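Local structure of aminoglycoside phosphotransferase (Streptomyces rimosus, 6FUC) at residues D217-R230 / Y251-L264. The protein probably transfers the gamma-phosphate of ATP to the 3''-hydroxyl of streptomycin, so conferring resistance to this aminoglycoside antibiotic. Residues are numbered along the deposited sequence; the frame is centred on the assembly and turned at random.
Sequences DPYADLALLFATAR and YGIALDRDRERFYL
Tyr219 and Arg259 sit at the heart of the polar contacts between 217-230 and 251-264. The Tyr219 hydroxyl donates to Ala254 O (OH to O 2.6 Å), which lies at the ring edge. A weak bond from Asp256 N returns to the same hydroxyl, so Tyr219 ties down the loop before helix 257-266. Arg259 NH2 makes a nearly straight bond to Asp217 OD2 (2.8 Å, 174°). Asp217 OD2 lies in the guanidinium plane, while the carboxylate is turned 80° from that plane. Tyr219 CD2 lies over one guanidinium face, offset toward its rim. With CG anti to the backbone N and a bend at chi3, Arg259 also brings NE to Asp256 OD2. Asp256 is the N-cap of its helix and accepts from Arg259 N. Asp217, ahead of the turn into the other helix, makes a capping bond with Tyr219 N. Two waters join Asp217 to Tyr263 OH, one through its backbone N and one through OD2.

The second charged group centres on Glu260. Its side chain is a knob among Tyr219, Ala223, Phe226 and Arg230. Glu260 OE1 pairs with Arg257 NH1 at 2.6 Å, and OE2 lies at the Phe226 ring edge. The salt bridge from Glu260 OE2 to Arg230 NH1 is long (3.6 Å), but a water links OE2 to Arg230 NH2 and Ala223 O. Glu244 of helix 243-251 also pairs with both arginines.

Close packing completes the contact. The axes of 219-230 and 257-264 come within 8.1 Å, consistent with the small Ala223 at the crossing; Ala223 CB is 3.3 Å from Glu260 O. The Tyr263 ring lays one face over the Ala220 backbone. Ala227 CB presses tightly on Leu264 CD1. Ile253 CD1 rests against Pro218 and Tyr219.

The segments 219-230 and 257-264 cross at -81°. This is helix-on-helix packing in the helical C-terminal lobe of the kinase-like aminoglycoside phosphotransferase fold.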
ATOM      1  N   ASP A 217       4.817   8.819   9.467  1.00  7.30           N
ATOM      2  CA  ASP A 217       5.931   9.538   8.896  1.00  7.19           C
ATOM      3  C   ASP A 217       5.871   9.406   7.352  1.00  7.17           C
ATOM      4  O   ASP A 217       5.619   8.298   6.865  1.00  7.57           O
ATOM      5  CB  ASP A 217       7.217   8.909   9.461  1.00  7.90           C
ATOM      6  CG  ASP A 217       8.487   9.589   9.075  1.00  8.20           C
ATOM      7  OD1 ASP A 217       8.752   9.847   7.886  1.00 10.55           O
ATOM      8  OD2 ASP A 217       9.265   9.875   9.973  1.00 11.68           O
ATOM      9  N   PRO A 218       6.132  10.487   6.601  1.00  7.71           N
ATOM     10  CA  PRO A 218       6.097  10.317   5.128  1.00  7.93           C
ATOM     11  C   PRO A 218       7.003   9.227   4.586  1.00  7.75           C
ATOM     12  O   PRO A 218       6.736   8.697   3.515  1.00  8.31           O
ATOM     13  CB  PRO A 218       6.505  11.683   4.628  1.00  9.85           C
ATOM     14  CG  PRO A 218       7.205  12.362   5.764  1.00 10.08           C
ATOM     15  CD  PRO A 218       6.484  11.845   7.006  1.00  8.82           C
ATOM     16  N   TYR A 219       8.120   8.948   5.270  1.00  7.74           N
ATOM     17  CA  TYR A 219       8.985   7.833   4.801  1.00  8.31           C
ATOM     18  C   TYR A 219       8.367   6.458   4.867  1.00  8.11           C
ATOM     19  O   TYR A 219       8.859   5.555   4.218  1.00  9.01           O
ATOM     20  CB  TYR A 219      10.360   7.894   5.522  1.00  9.39           C
ATOM     21  CG  TYR A 219      11.243   8.931   4.933  1.00 10.74           C
ATOM     22  CD1 TYR A 219      11.837   8.714   3.712  1.00 13.53           C
ATOM     23  CD2 TYR A 219      11.421  10.161   5.495  1.00 13.30           C
ATOM     24  CE1 TYR A 219      12.611   9.664   3.103  1.00 19.19           C
ATOM     25  CE2 TYR A 219      12.238  11.154   4.897  1.00 16.05           C
ATOM     26  CZ  TYR A 219      12.769  10.911   3.668  1.00 19.83           C
ATOM     27  OH  TYR A 219      13.541  11.853   3.032  1.00 30.06           O
ATOM     28  N   ALA A 220       7.269   6.287   5.628  1.00  7.88           N
ATOM     29  CA  ALA A 220       6.552   5.029   5.567  1.00  8.34           C
ATOM     30  C   ALA A 220       6.101   4.759   4.140  1.00  8.15           C
ATOM     31  O   ALA A 220       5.999   3.584   3.724  1.00  9.17           O
ATOM     32  CB  ALA A 220       5.375   5.015   6.534  1.00  9.25           C
ATOM     33  N   ASP A 221       5.739   5.800   3.422  1.00  7.74           N
ATOM     34  CA  ASP A 221       5.395   5.750   2.009  1.00  7.82           C
ATOM     35  C   ASP A 221       6.609   5.860   1.123  1.00  7.90           C
ATOM     36  O   ASP A 221       6.787   5.026   0.203  1.00  8.89           O
ATOM     37  CB  ASP A 221       4.402   6.892   1.665  1.00  7.96           C
ATOM     38  CG  ASP A 221       2.940   6.633   1.903  1.00  7.98           C
ATOM     39  OD1 ASP A 221       2.571   5.553   2.380  1.00  8.12           O
ATOM     40  OD2 ASP A 221       2.167   7.585   1.625  1.00  7.87           O
ATOM     41  N   LEU A 222       7.468   6.848   1.314  1.00  8.18           N
ATOM     42  CA  LEU A 222       8.541   7.080   0.366  1.00  8.83           C
ATOM     43  C   LEU A 222       9.532   5.911   0.311  1.00  9.27           C
ATOM     44  O   LEU A 222      10.064   5.607  -0.746  1.00  9.51           O
ATOM     45  CB  LEU A 222       9.262   8.357   0.632  1.00  9.26           C
ATOM     46  CG  LEU A 222       8.418   9.646   0.609  1.00 10.93           C
ATOM     47  CD1 LEU A 222       9.282  10.852   0.936  1.00 14.77           C
ATOM     48  CD2 LEU A 222       7.650   9.721  -0.727  1.00 15.73           C
ATOM     49  N   ALA A 223       9.758   5.231   1.447  1.00  8.40           N
ATOM     50  CA  ALA A 223      10.694   4.110   1.422  1.00  8.76           C
ATOM     51  C   ALA A 223      10.254   3.049   0.427  1.00  8.65           C
ATOM     52  O   ALA A 223      11.067   2.444  -0.284  1.00 10.15           O
ATOM     53  CB  ALA A 223      10.863   3.507   2.797  1.00  9.50           C
ATOM     54  N   LEU A 224       8.965   2.736   0.433  1.00  8.38           N
ATOM     55  CA  LEU A 224       8.433   1.663  -0.445  1.00  8.69           C
ATOM     56  C   LEU A 224       8.391   2.098  -1.889  1.00  9.14           C
ATOM     57  O   LEU A 224       8.689   1.320  -2.784  1.00 10.08           O
ATOM     58  CB  LEU A 224       7.044   1.244   0.018  1.00  9.12           C
ATOM     59  CG  LEU A 224       6.883   0.753   1.448  1.00 11.55           C
ATOM     60  CD1 LEU A 224       5.507   0.252   1.677  1.00 11.06           C
ATOM     61  CD2 LEU A 224       7.988  -0.032   2.018  1.00 16.84           C
ATOM     62  N   LEU A 225       8.043   3.348  -2.119  1.00  8.43           N
ATOM     63  CA  LEU A 225       8.010   3.881  -3.468  1.00 10.10           C
ATOM     64  C   LEU A 225       9.429   3.839  -4.070  1.00 10.38           C
ATOM     65  O   LEU A 225       9.621   3.365  -5.190  1.00 11.24           O
ATOM     66  CB  LEU A 225       7.462   5.259  -3.454  1.00 10.04           C
ATOM     67  CG  LEU A 225       7.499   5.954  -4.815  1.00 14.20           C
ATOM     68  CD1 LEU A 225       6.799   5.256  -5.951  1.00 14.26           C
ATOM     69  CD2 LEU A 225       6.948   7.335  -4.649  1.00 18.59           C
ATOM     70  N   PHE A 226      10.409   4.323  -3.324  1.00  9.99           N
ATOM     71  CA  PHE A 226      11.750   4.364  -3.851  1.00 10.81           C
ATOM     72  C   PHE A 226      12.295   2.967  -4.065  1.00 11.58           C
ATOM     73  O   PHE A 226      12.960   2.734  -5.114  1.00 12.43           O
ATOM     74  CB  PHE A 226      12.680   5.131  -2.932  1.00 10.93           C
ATOM     75  CG  PHE A 226      12.407   6.591  -2.818  1.00 11.52           C
ATOM     76  CD1 PHE A 226      11.630   7.242  -3.718  1.00 12.89           C
ATOM     77  CD2 PHE A 226      13.039   7.349  -1.824  1.00 13.80           C
ATOM     78  CE1 PHE A 226      11.420   8.602  -3.641  1.00 15.09           C
ATOM     79  CE2 PHE A 226      12.833   8.689  -1.725  1.00 15.62           C
ATOM     80  CZ  PHE A 226      12.025   9.360  -2.640  1.00 16.52           C
ATOM     81  N   ALA A 227      12.093   2.052  -3.129  1.00 10.99           N
ATOM     82  CA  ALA A 227      12.675   0.698  -3.296  1.00 11.43           C
ATOM     83  C   ALA A 227      12.040  -0.004  -4.471  1.00 11.86           C
ATOM     84  O   ALA A 227      12.723  -0.665  -5.234  1.00 13.67           O
ATOM     85  CB  ALA A 227      12.443  -0.072  -2.009  1.00 12.31           C
ATOM     86  N   THR A 228      10.723   0.120  -4.637  1.00 11.23           N
ATOM     87  CA  THR A 228      10.089  -0.565  -5.762  1.00 11.26           C
ATOM     88  C   THR A 228      10.431   0.086  -7.089  1.00 12.72           C
ATOM     89  O   THR A 228      10.630  -0.583  -8.094  1.00 14.30           O
ATOM     90  CB  THR A 228       8.607  -0.795  -5.537  1.00 12.28           C
ATOM     91  OG1 THR A 228       7.893   0.457  -5.349  1.00 11.09           O
ATOM     92  CG2 THR A 228       8.362  -1.701  -4.379  1.00 13.10           C
ATOM     93  N   ALA A 229      10.611   1.384  -7.117  1.00 11.81           N
ATOM     94  CA  ALA A 229      11.074   2.006  -8.358  1.00 12.17           C
ATOM     95  C   ALA A 229      12.512   1.641  -8.711  1.00 14.08           C
ATOM     96  O   ALA A 229      12.801   1.579  -9.898  1.00 14.15           O
ATOM     97  CB  ALA A 229      11.036   3.501  -8.212  1.00 12.60           C
ATOM     98  N   ARG A 230      13.357   1.387  -7.733  1.00 14.53           N
ATOM     99  CA  ARG A 230      14.724   0.962  -8.029  1.00 16.80           C
ATOM    100  C   ARG A 230      14.740  -0.310  -8.845  1.00 15.77           C
ATOM    101  O   ARG A 230      15.623  -0.496  -9.668  1.00 15.66           O
ATOM    102  CB  ARG A 230      15.559   0.782  -6.739  1.00 18.98           C
ATOM    103  CG  ARG A 230      16.056   2.074  -6.095  1.00 25.32           C
ATOM    104  CD  ARG A 230      17.042   1.994  -4.917  0.50 27.34           C
ATOM    105  NE  ARG A 230      16.574   1.357  -3.680  0.50 26.25           N
ATOM    106  CZ  ARG A 230      15.977   1.995  -2.658  0.50 23.45           C
ATOM    107  NH1 ARG A 230      15.702   3.300  -2.739  0.50 26.25           N
ATOM    108  NH2 ARG A 230      15.619   1.332  -1.552  0.50 17.67           N
ATOM    109  N   TYR A 251       8.896  16.822  -4.671  1.00 14.22           N
ATOM    110  CA  TYR A 251       7.944  16.626  -3.571  1.00 15.04           C
ATOM    111  C   TYR A 251       8.172  17.695  -2.472  1.00 15.56           C
ATOM    112  O   TYR A 251       7.192  18.155  -1.897  1.00 15.96           O
ATOM    113  CB  TYR A 251       8.145  15.221  -3.017  1.00 13.80           C
ATOM    114  CG  TYR A 251       7.457  14.920  -1.716  1.00 12.37           C
ATOM    115  CD1 TYR A 251       8.019  15.261  -0.493  1.00 13.36           C
ATOM    116  CD2 TYR A 251       6.213  14.307  -1.687  1.00 11.33           C
ATOM    117  CE1 TYR A 251       7.408  14.905   0.703  1.00 12.22           C
ATOM    118  CE2 TYR A 251       5.610  13.954  -0.482  1.00 10.22           C
ATOM    119  CZ  TYR A 251       6.190  14.302   0.698  1.00 10.60           C
ATOM    120  OH  TYR A 251       5.656  13.978   1.926  1.00 11.56           O
ATOM    121  N   GLY A 252       9.393  18.028  -2.167  1.00 16.66           N
ATOM    122  CA  GLY A 252       9.775  19.024  -1.134  1.00 18.60           C
ATOM    123  C   GLY A 252      10.117  18.399   0.228  1.00 16.79           C
ATOM    124  O   GLY A 252       9.461  18.695   1.255  1.00 21.80           O
ATOM    125  N   ILE A 253      11.133  17.549   0.266  1.00 15.64           N
ATOM    126  CA  ILE A 253      11.618  16.976   1.509  1.00 16.49           C
ATOM    127  C   ILE A 253      13.128  16.778   1.346  1.00 16.67           C
ATOM    128  O   ILE A 253      13.624  16.553   0.247  1.00 19.61           O
ATOM    129  CB  ILE A 253      10.863  15.678   1.835  1.00 14.96           C
ATOM    130  CG1 ILE A 253      11.031  15.200   3.269  1.00 16.36           C
ATOM    131  CG2 ILE A 253      11.301  14.540   0.872  1.00 14.98           C
ATOM    132  CD1 ILE A 253      10.113  14.052   3.643  1.00 17.64           C
ATOM    133  N   ALA A 254      13.831  16.824   2.467  1.00 17.40           N
ATOM    134  CA  ALA A 254      15.238  16.476   2.556  1.00 20.78           C
ATOM    135  C   ALA A 254      15.283  14.972   2.674  1.00 21.37           C
ATOM    136  O   ALA A 254      14.429  14.301   3.406  1.00 24.39           O
ATOM    137  CB  ALA A 254      15.875  17.085   3.781  1.00 27.35           C
ATOM    138  N   LEU A 255      16.201  14.386   1.922  1.00 17.68           N
ATOM    139  CA  LEU A 255      16.408  12.915   2.077  1.00 16.05           C
ATOM    140  C   LEU A 255      17.029  12.635   3.438  1.00 15.83           C
ATOM    141  O   LEU A 255      17.931  13.324   3.869  1.00 21.93           O
ATOM    142  CB  LEU A 255      17.317  12.337   0.992  1.00 20.65           C
ATOM    143  CG  LEU A 255      16.684  12.418  -0.385  1.00 31.62           C
ATOM    144  CD1 LEU A 255      17.786  12.336  -1.427  1.00 36.37           C
ATOM    145  CD2 LEU A 255      15.626  11.335  -0.551  1.00 38.14           C
ATOM    146  N   ASP A 256      16.586  11.573   4.087  1.00 16.11           N
ATOM    147  CA  ASP A 256      17.074  11.059   5.362  1.00 15.24           C
ATOM    148  C   ASP A 256      17.233   9.543   5.223  1.00 14.68           C
ATOM    149  O   ASP A 256      16.271   8.779   5.371  1.00 15.21           O
ATOM    150  CB  ASP A 256      16.127  11.460   6.509  1.00 16.89           C
ATOM    151  CG  ASP A 256      16.605  11.007   7.859  1.00 19.30           C
ATOM    152  OD1 ASP A 256      17.420  10.081   7.995  1.00 17.18           O
ATOM    153  OD2 ASP A 256      16.048  11.538   8.828  1.00 27.04           O
ATOM    154  N   ARG A 257      18.405   9.075   4.840  1.00 15.27           N
ATOM    155  CA  ARG A 257      18.535   7.677   4.478  1.00 16.86           C
ATOM    156  C   ARG A 257      18.329   6.721   5.647  1.00 14.42           C
ATOM    157  O   ARG A 257      17.807   5.668   5.395  1.00 14.80           O
ATOM    158  CB  ARG A 257      19.867   7.455   3.749  1.00 27.53           C
ATOM    159  CG  ARG A 257      19.946   8.210   2.412  1.00 28.28           C
ATOM    160  CD  ARG A 257      18.796   8.142   1.463  1.00 27.25           C
ATOM    161  NE  ARG A 257      19.126   8.507   0.121  1.00 34.45           N
ATOM    162  CZ  ARG A 257      18.423   8.174  -0.963  1.00 36.88           C
ATOM    163  NH1 ARG A 257      17.249   7.475  -0.893  1.00 36.65           N
ATOM    164  NH2 ARG A 257      18.886   8.578  -2.152  1.00 41.76           N
ATOM    165  N   ASP A 258      18.749   7.034   6.867  1.00 14.82           N
ATOM    166  CA  ASP A 258      18.526   6.127   7.968  1.00 17.16           C
ATOM    167  C   ASP A 258      17.052   5.983   8.261  1.00 13.55           C
ATOM    168  O   ASP A 258      16.576   4.924   8.575  1.00 13.88           O
ATOM    169  CB  ASP A 258      19.273   6.599   9.247  1.00 20.13           C
ATOM    170  CG  ASP A 258      20.752   6.560   9.118  1.00 25.80           C
ATOM    171  OD1 ASP A 258      21.320   5.944   8.189  1.00 30.73           O
ATOM    172  OD2 ASP A 258      21.379   7.195   9.995  1.00 32.48           O
ATOM    173  N   ARG A 259      16.328   7.096   8.231  1.00 13.28           N
ATOM    174  CA  ARG A 259      14.916   7.057   8.485  1.00 13.90           C
ATOM    175  C   ARG A 259      14.205   6.215   7.352  1.00 12.14           C
ATOM    176  O   ARG A 259      13.348   5.414   7.604  1.00 13.19           O
ATOM    177  CB  ARG A 259      14.404   8.481   8.562  1.00 15.51           C
ATOM    178  CG  ARG A 259      12.902   8.295   8.764  0.50 12.15           C
ATOM    179  CD  ARG A 259      12.282   9.449   9.505  0.50 10.35           C
ATOM    180  NE  ARG A 259      12.907  10.685   9.049  0.50 10.37           N
ATOM    181  CZ  ARG A 259      12.301  11.853   8.958  0.50 14.37           C
ATOM    182  NH1 ARG A 259      13.025  12.895   8.583  0.50 17.78           N
ATOM    183  NH2 ARG A 259      10.999  12.003   9.209  0.50 12.20           N
ATOM    184  N   GLU A 260      14.571   6.474   6.085  1.00 11.19           N
ATOM    185  CA  GLU A 260      14.035   5.730   4.964  1.00 11.89           C
ATOM    186  C   GLU A 260      14.257   4.214   5.143  1.00 10.89           C
ATOM    187  O   GLU A 260      13.368   3.398   4.951  1.00 12.02           O
ATOM    188  CB  GLU A 260      14.638   6.235   3.688  1.00 12.79           C
ATOM    189  CG  GLU A 260      14.137   5.539   2.424  1.00 13.57           C
ATOM    190  CD  GLU A 260      14.917   5.864   1.177  1.00 17.30           C
ATOM    191  OE1 GLU A 260      15.683   6.853   1.140  1.00 22.96           O
ATOM    192  OE2 GLU A 260      14.813   5.137   0.175  1.00 17.64           O
ATOM    193  N   ARG A 261      15.515   3.881   5.460  1.00 11.14           N
ATOM    194  CA  ARG A 261      15.879   2.473   5.592  1.00 11.50           C
ATOM    195  C   ARG A 261      15.127   1.786   6.732  1.00 10.30           C
ATOM    196  O   ARG A 261      14.816   0.609   6.655  1.00 10.91           O
ATOM    197  CB  ARG A 261      17.415   2.365   5.728  1.00 15.98           C
ATOM    198  CG  ARG A 261      18.192   2.262   4.433  1.00 24.19           C
ATOM    199  CD  ARG A 261      19.688   2.034   4.713  0.50 26.48           C
ATOM    200  NE  ARG A 261      19.867   0.860   5.575  0.50 34.63           N
ATOM    201  CZ  ARG A 261      20.223   0.886   6.858  0.50 43.68           C
ATOM    202  NH1 ARG A 261      20.470   2.044   7.464  0.50 45.78           N
ATOM    203  NH2 ARG A 261      20.339  -0.258   7.533  0.50 35.15           N
ATOM    204  N   PHE A 262      14.899   2.529   7.836  1.00 10.02           N
ATOM    205  CA  PHE A 262      14.152   1.974   8.946  1.00  9.55           C
ATOM    206  C   PHE A 262      12.779   1.503   8.419  1.00  8.87           C
ATOM    207  O   PHE A 262      12.341   0.402   8.745  1.00  8.96           O
ATOM    208  CB  PHE A 262      13.998   3.035  10.032  1.00  9.56           C
ATOM    209  CG  PHE A 262      13.163   2.642  11.204  1.00  8.92           C
ATOM    210  CD1 PHE A 262      13.676   1.972  12.285  1.00  8.68           C
ATOM    211  CD2 PHE A 262      11.806   2.890  11.193  1.00  9.08           C
ATOM    212  CE1 PHE A 262      12.862   1.591  13.355  1.00  9.62           C
ATOM    213  CE2 PHE A 262      10.993   2.503  12.248  1.00 10.11           C
ATOM    214  CZ  PHE A 262      11.538   1.882  13.331  1.00 10.24           C
ATOM    215  N   TYR A 263      12.067   2.373   7.695  1.00  8.91           N
ATOM    216  CA  TYR A 263      10.743   1.957   7.194  1.00  8.60           C
ATOM    217  C   TYR A 263      10.816   0.872   6.137  1.00  8.44           C
ATOM    218  O   TYR A 263       9.941  -0.003   6.102  1.00  9.59           O
ATOM    219  CB  TYR A 263       9.949   3.201   6.710  1.00  9.14           C
ATOM    220  CG  TYR A 263       9.464   4.001   7.872  1.00  8.28           C
ATOM    221  CD1 TYR A 263       8.375   3.560   8.629  1.00  8.78           C
ATOM    222  CD2 TYR A 263      10.103   5.161   8.297  1.00  7.98           C
ATOM    223  CE1 TYR A 263       7.962   4.239   9.764  1.00  8.92           C
ATOM    224  CE2 TYR A 263       9.674   5.857   9.419  1.00  8.11           C
ATOM    225  CZ  TYR A 263       8.637   5.402  10.171  1.00  7.83           C
ATOM    226  OH  TYR A 263       8.186   6.013  11.294  1.00  8.66           O
ATOM    227  N   LEU A 264      11.830   0.909   5.279  1.00  9.05           N
ATOM    228  CA  LEU A 264      12.024  -0.168   4.315  1.00  9.61           C
ATOM    229  C   LEU A 264      12.131  -1.513   5.002  1.00  9.46           C
ATOM    230  O   LEU A 264      11.585  -2.487   4.550  1.00 10.77           O
ATOM    231  CB  LEU A 264      13.261   0.094   3.466  1.00 10.73           C
ATOM    232  CG  LEU A 264      13.451  -0.923   2.342  1.00 14.07           C
ATOM    233  CD1 LEU A 264      12.289  -0.899   1.315  1.00 16.68           C
ATOM    234  CD2 LEU A 264      14.779  -0.668   1.681  1.00 18.13           C
TER
HETATM  235  O   HOH W   1       5.444   6.395  11.011  1.00  8.32           O
HETATM  236  O   HOH W   2       9.747   8.055  11.834  1.00  8.91           O
HETATM  237  O   HOH W   3      13.837   2.636   0.267  1.00 14.84           O